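Local coordinates for protein xyloglucan-specific endo-beta-1,4-glucanase (Uncultured bacterium, PDB 4W88) that hydrolyses internal beta-1,4-glucosidic bonds of xyloglucan as a family 5 glycoside hydrolase, a plant cell wall-degrading enzyme from a ruminal metagenome, at residues F144-P150 against I194-H200; N171-K175 against K208-I212. The protein carries 1 engineered substitution. All coordinates share one frame; numbering follows the deposited sequence.

In the fold
Both contacts belong to one beta-alpha-beta crossover of the closed eight-stranded TIM barrel and to the chain that follows it. Contact 1 pairs the neighbouring parallel strands 142-145 and 193-196 and the loops at their C-terminal ends, its centre about 8 Å from the centre of the chain; there Glu-149 meets the bound glycan. Contact 2 lies farther out, its centre about 17 Å from the centre of the chain, where helix 164-182, which connects those two strands, holds the chain after helix 204-208. The two contact centres are about 10 Å apart. Asn-174 bridges them: its ND2 hydrogen-bonds Cys-196 O at 2.9 Å, while Leu-210 CD1 packs 3.5 Å from the same Cys-196 O.

Contact 1. Residues F144-P150 against I194-H200; sequences FEGMNEP and IICTYGH. With BGC (beta-D-glucopyranose), chain C.
The imidazole of His-200 has Met-147 O at its edge, in the ring plane and 3.2 Å from CE1, while Cys-196 CB of its own segment sits over one face. His-200 NE2 donates to Glu-145 OE2 at 2.7 Å, the carboxylate turned 56° from the ring, and His-200 ND1 accepts the backbone N of Glu-149 at 2.9 Å from a position tilted out of the plane. Glu-145 reaches that far because its CG is anti to the backbone N (chi1 -180°) and the chain beyond runs straight; Arg-59 and Thr-270 also bind its carboxylate. The other ring, Tyr-198, has Pro-150 O above its centre, and this oxygen also accepts Gly-199 N at 2.8 Å. Cys-196 SG presses on CG and CD of the proline. At the strand ends themselves, the parallel strands are joined by Ile-194 N to Phe-144 O (2.7 Å) and Gly-146 N to Ile-194 O (3.2 Å), and a water links the latter oxygen to Met-147 N. In the Asn-Glu-Pro motif, Glu-149 OE2 accepts O4 of the glucose at 2.6 Å and a water shared with Gly-199 O; His-223 ND1 is also hydrogen-bonded to this OE2. With NE2 donating and ND1 accepting, the two bonds of His-200 tie the buried Glu-145 to the backbone of the sugar-binding Glu-149.

Contact 2. Residues N171-K175 against K208-I212; sequences NAMNK and KDLEI
Asp-209 offers its backbone O to Asn-171 ND2 at 3.0 Å, a nearly straight bond (170°) that lies in the plane of the asparagine amide and meets the carbonyl almost end-on. Its carboxylate leads away from residues 171-175 and forms a salt bridge with Arg-167, earlier on the same helix. Leu-210 follows, laying CD1 3.8 Å from Asn-171 OD1 and 3.9 Å from Asn-174 ND2, its side chain crossing that of Asn-174 at about a right angle. Glu-211 meets the helix through both its backbone and its side chain. Its backbone N donates to Asn-171 OD1 at 3.0 Å; this bond too is straight at hydrogen, but the donor stands above the amide plane, not on a lone pair. The glutamate CB rests 3.5 Å from Asn-171 CG, packing against the amide that the two hydrogen bonds hold. A water joins the two segments, donating to Asn-171 OD1 and Glu-211 O and accepting from Asn-174 ND2, which also hydrogen-bonds Cys-196 O. With CG anti to the backbone N (chi1 -171°) and the chain extended beyond, Glu-211 carries its carboxylate across to Lys-175, whose NZ forms a salt bridge with the syn lone pair of OE2 at 2.7 Å and lies 3.2 Å from OE1. Replacing Asn-171 with a leucine would probably leave Asp-209 O and Glu-211 N without their mates and cost the water one of its acceptors. One amide thus reads two backbone groups of an irregular loop, donor against acceptor, and the charge pair one helical turn on adds a tie at the protein surface.

Contact 1. Residues F144-P150 against I194-H200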
# COMPACT_ATOMS: atom_id res chain seq x y z
N PHE A 144 -6.71 -2.78 -7.34
CA PHE A 144 -5.35 -3.23 -7.63
C PHE A 144 -4.41 -2.02 -7.53
O PHE A 144 -4.69 -0.95 -8.09
CB PHE A 144 -5.21 -3.80 -9.05
CG PHE A 144 -6.06 -5.01 -9.37
CD1 PHE A 144 -6.53 -5.93 -8.41
CD2 PHE A 144 -6.27 -5.31 -10.73
CE1 PHE A 144 -7.30 -7.03 -8.80
CE2 PHE A 144 -6.96 -6.43 -11.10
CZ PHE A 144 -7.47 -7.30 -10.13
N GLU A 145 -3.27 -2.25 -6.88
CA GLU A 145 -2.20 -1.26 -6.77
C GLU A 145 -0.95 -1.83 -7.43
O GLU A 145 -0.39 -2.85 -7.04
CB GLU A 145 -1.97 -0.91 -5.28
CG GLU A 145 -0.85 0.14 -5.02
CD GLU A 145 -0.74 0.50 -3.52
OE1 GLU A 145 -1.40 -0.20 -2.72
OE2 GLU A 145 0.04 1.45 -3.17
N GLY A 146 -0.59 -1.22 -8.58
CA GLY A 146 0.32 -1.88 -9.51
C GLY A 146 1.72 -2.22 -8.96
O GLY A 146 2.23 -3.31 -9.22
N MSE A 147 2.25 -1.28 -8.15
CA MSE A 147 3.62 -1.35 -7.64
C MSE A 147 3.63 -0.80 -6.24
O MSE A 147 2.76 -0.01 -5.84
CB MSE A 147 4.62 -0.53 -8.51
CG MSE A 147 4.58 -0.97 -9.96
SE MSE A 147 5.86 0.11 -11.02
CE MSE A 147 4.74 1.67 -11.34
N ASN A 148 4.70 -1.17 -5.52
CA ASN A 148 4.96 -0.66 -4.16
C ASN A 148 6.34 -0.05 -4.11
O ASN A 148 7.35 -0.74 -4.36
CB ASN A 148 4.91 -1.77 -3.14
CG ASN A 148 5.07 -1.24 -1.73
OD1 ASN A 148 4.20 -0.52 -1.24
ND2 ASN A 148 6.25 -1.48 -1.14
N GLU A 149 6.38 1.26 -3.87
CA GLU A 149 7.63 1.98 -3.75
C GLU A 149 8.65 1.72 -4.85
O GLU A 149 9.80 1.44 -4.57
CB GLU A 149 8.20 1.81 -2.37
CG GLU A 149 7.27 2.27 -1.27
CD GLU A 149 7.80 2.19 0.15
OE1 GLU A 149 8.81 1.50 0.42
OE2 GLU A 149 7.12 2.81 1.06
N PRO A 150 8.20 1.71 -6.10
CA PRO A 150 9.13 1.38 -7.19
C PRO A 150 10.30 2.37 -7.23
O PRO A 150 10.07 3.58 -7.13
CB PRO A 150 8.26 1.48 -8.43
CG PRO A 150 7.15 2.49 -8.07
CD PRO A 150 6.86 2.10 -6.62
N ILE A 194 -4.72 1.61 -8.90
CA ILE A 194 -4.07 2.55 -8.02
C ILE A 194 -2.60 2.62 -8.46
O ILE A 194 -1.82 1.68 -8.26
CB ILE A 194 -4.19 2.14 -6.52
CG1 ILE A 194 -5.64 1.95 -6.10
CG2 ILE A 194 -3.51 3.21 -5.63
CD1 ILE A 194 -5.85 1.36 -4.69
N ILE A 195 -2.28 3.73 -9.09
CA ILE A 195 -0.96 3.97 -9.60
C ILE A 195 -0.15 4.65 -8.49
O ILE A 195 -0.67 4.96 -7.40
CB ILE A 195 -1.01 4.83 -10.89
CG1 ILE A 195 -1.53 6.24 -10.65
CG2 ILE A 195 -1.72 4.08 -12.01
CD1 ILE A 195 -1.28 7.23 -11.79
N CYS A 196 1.12 4.97 -8.75
CA CYS A 196 1.95 5.57 -7.72
C CYS A 196 3.01 6.47 -8.31
O CYS A 196 3.32 6.41 -9.50
CB CYS A 196 2.62 4.47 -6.85
SG CYS A 196 3.77 3.41 -7.69
N THR A 197 3.60 7.29 -7.42
CA THR A 197 4.80 8.00 -7.71
C THR A 197 6.05 7.14 -7.47
O THR A 197 5.99 6.08 -6.84
CB THR A 197 4.91 9.21 -6.79
OG1 THR A 197 4.76 8.71 -5.46
CG2 THR A 197 3.85 10.31 -7.09
N TYR A 198 7.19 7.63 -7.94
CA TYR A 198 8.48 6.99 -7.65
C TYR A 198 8.58 6.86 -6.12
O TYR A 198 8.36 7.85 -5.39
CB TYR A 198 9.63 7.87 -8.13
CG TYR A 198 10.97 7.23 -7.93
CD1 TYR A 198 11.67 7.29 -6.68
CD2 TYR A 198 11.61 6.55 -8.96
CE1 TYR A 198 12.91 6.65 -6.55
CE2 TYR A 198 12.87 5.98 -8.83
CZ TYR A 198 13.53 6.04 -7.65
OH TYR A 198 14.76 5.45 -7.54
N GLY A 199 8.88 5.66 -5.63
CA GLY A 199 8.99 5.44 -4.18
C GLY A 199 7.75 5.67 -3.34
O GLY A 199 7.88 5.74 -2.10
N HIS A 200 6.58 5.83 -3.96
CA HIS A 200 5.41 6.37 -3.30
C HIS A 200 5.69 7.71 -2.57
O HIS A 200 5.01 8.06 -1.60
CB HIS A 200 4.86 5.34 -2.33
CG HIS A 200 3.91 4.32 -2.92
ND1 HIS A 200 4.31 3.32 -3.78
CD2 HIS A 200 2.57 4.18 -2.79
CE1 HIS A 200 3.27 2.58 -4.12
NE2 HIS A 200 2.20 3.10 -3.54
C2 BGC C . 11.42 3.74 4.75
C3 BGC C . 10.32 2.91 4.07
C4 BGC C . 9.03 3.64 4.01
C5 BGC C . 9.58 5.02 3.47
C6 BGC C . 8.35 5.85 3.41
C1 BGC C . 11.94 4.98 4.11
O2 BGC C . 12.51 2.96 4.58
O3 BGC C . 10.18 1.75 4.86
O4 BGC C . 7.92 2.73 3.49
O5 BGC C . 10.79 5.63 4.20
O6 BGC C . 8.43 7.08 2.75
O HOH W 1 1.05 1.60 -7.67
O HOH W 2 7.34 5.64 0.50

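Contact 2. Residues N171-K175 against K208-I212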
# COMPACT_ATOMS: atom_id res chain seq x y z
N ASN A 171 6.05 6.70 -14.96
CA ASN A 171 4.85 6.98 -15.75
C ASN A 171 4.55 5.89 -16.82
O ASN A 171 3.38 5.51 -16.99
CB ASN A 171 4.83 8.38 -16.43
CG ASN A 171 4.84 9.50 -15.43
OD1 ASN A 171 4.27 9.41 -14.34
ND2 ASN A 171 5.54 10.57 -15.77
N ALA A 172 5.60 5.42 -17.50
CA ALA A 172 5.45 4.35 -18.47
C ALA A 172 4.98 3.05 -17.81
O ALA A 172 4.12 2.37 -18.30
CB ALA A 172 6.78 4.11 -19.18
N MSE A 173 5.49 2.77 -16.64
CA MSE A 173 5.16 1.53 -15.90
C MSE A 173 3.70 1.60 -15.44
O MSE A 173 2.98 0.61 -15.51
CB MSE A 173 6.14 1.21 -14.73
CG MSE A 173 7.50 0.86 -15.35
SE MSE A 173 8.79 0.38 -13.95
CE MSE A 173 8.21 -1.47 -13.62
N ASN A 174 3.27 2.75 -14.90
CA ASN A 174 1.86 2.94 -14.47
C ASN A 174 0.94 2.62 -15.67
O ASN A 174 -0.10 1.97 -15.52
CB ASN A 174 1.60 4.37 -13.94
CG ASN A 174 2.10 4.57 -12.53
OD1 ASN A 174 2.19 3.62 -11.72
ND2 ASN A 174 2.42 5.82 -12.20
N LYS A 175 1.30 3.14 -16.86
CA LYS A 175 0.49 2.91 -18.07
C LYS A 175 0.45 1.47 -18.45
O LYS A 175 -0.59 0.98 -18.89
CB LYS A 175 0.97 3.70 -19.33
CG LYS A 175 1.04 5.11 -19.14
CD LYS A 175 1.06 5.85 -20.48
CE LYS A 175 2.01 7.00 -20.31
NZ LYS A 175 1.92 8.04 -21.35
N LYS A 208 4.89 16.86 -9.30
CA LYS A 208 4.93 17.66 -10.53
C LYS A 208 5.19 16.77 -11.75
O LYS A 208 4.65 17.01 -12.81
CB LYS A 208 5.97 18.78 -10.42
CG LYS A 208 6.07 19.71 -11.59
CD LYS A 208 7.13 20.80 -11.31
CE LYS A 208 6.74 21.75 -10.18
NZ LYS A 208 7.64 22.93 -10.01
N ASP A 209 5.95 15.71 -11.62
CA ASP A 209 6.27 14.88 -12.79
C ASP A 209 5.31 13.74 -13.03
O ASP A 209 5.50 12.99 -13.96
CB ASP A 209 7.68 14.29 -12.68
CG ASP A 209 8.77 15.30 -13.02
OD1 ASP A 209 8.44 16.40 -13.52
OD2 ASP A 209 9.95 15.03 -12.77
N LEU A 210 4.35 13.52 -12.16
CA LEU A 210 3.46 12.36 -12.28
C LEU A 210 2.43 12.60 -13.36
O LEU A 210 1.66 13.53 -13.30
CB LEU A 210 2.71 12.09 -10.98
CG LEU A 210 1.77 10.87 -10.97
CD1 LEU A 210 2.56 9.56 -10.96
CD2 LEU A 210 0.89 10.94 -9.76
N GLU A 211 2.40 11.72 -14.35
CA GLU A 211 1.38 11.77 -15.41
C GLU A 211 0.09 11.21 -14.90
O GLU A 211 0.07 10.14 -14.25
CB GLU A 211 1.83 10.92 -16.57
CG GLU A 211 1.01 11.05 -17.80
CD GLU A 211 1.57 10.24 -18.94
OE1 GLU A 211 2.82 10.01 -19.00
OE2 GLU A 211 0.73 9.80 -19.75
N ILE A 212 -1.00 11.92 -15.15
CA ILE A 212 -2.29 11.44 -14.68
C ILE A 212 -2.99 10.75 -15.86
O ILE A 212 -3.33 11.39 -16.85
CB ILE A 212 -3.16 12.60 -14.19
CG1 ILE A 212 -2.42 13.44 -13.14
CG2 ILE A 212 -4.53 12.10 -13.73
CD1 ILE A 212 -1.98 12.66 -11.93
O HOH W 3 1.76 8.01 -14.13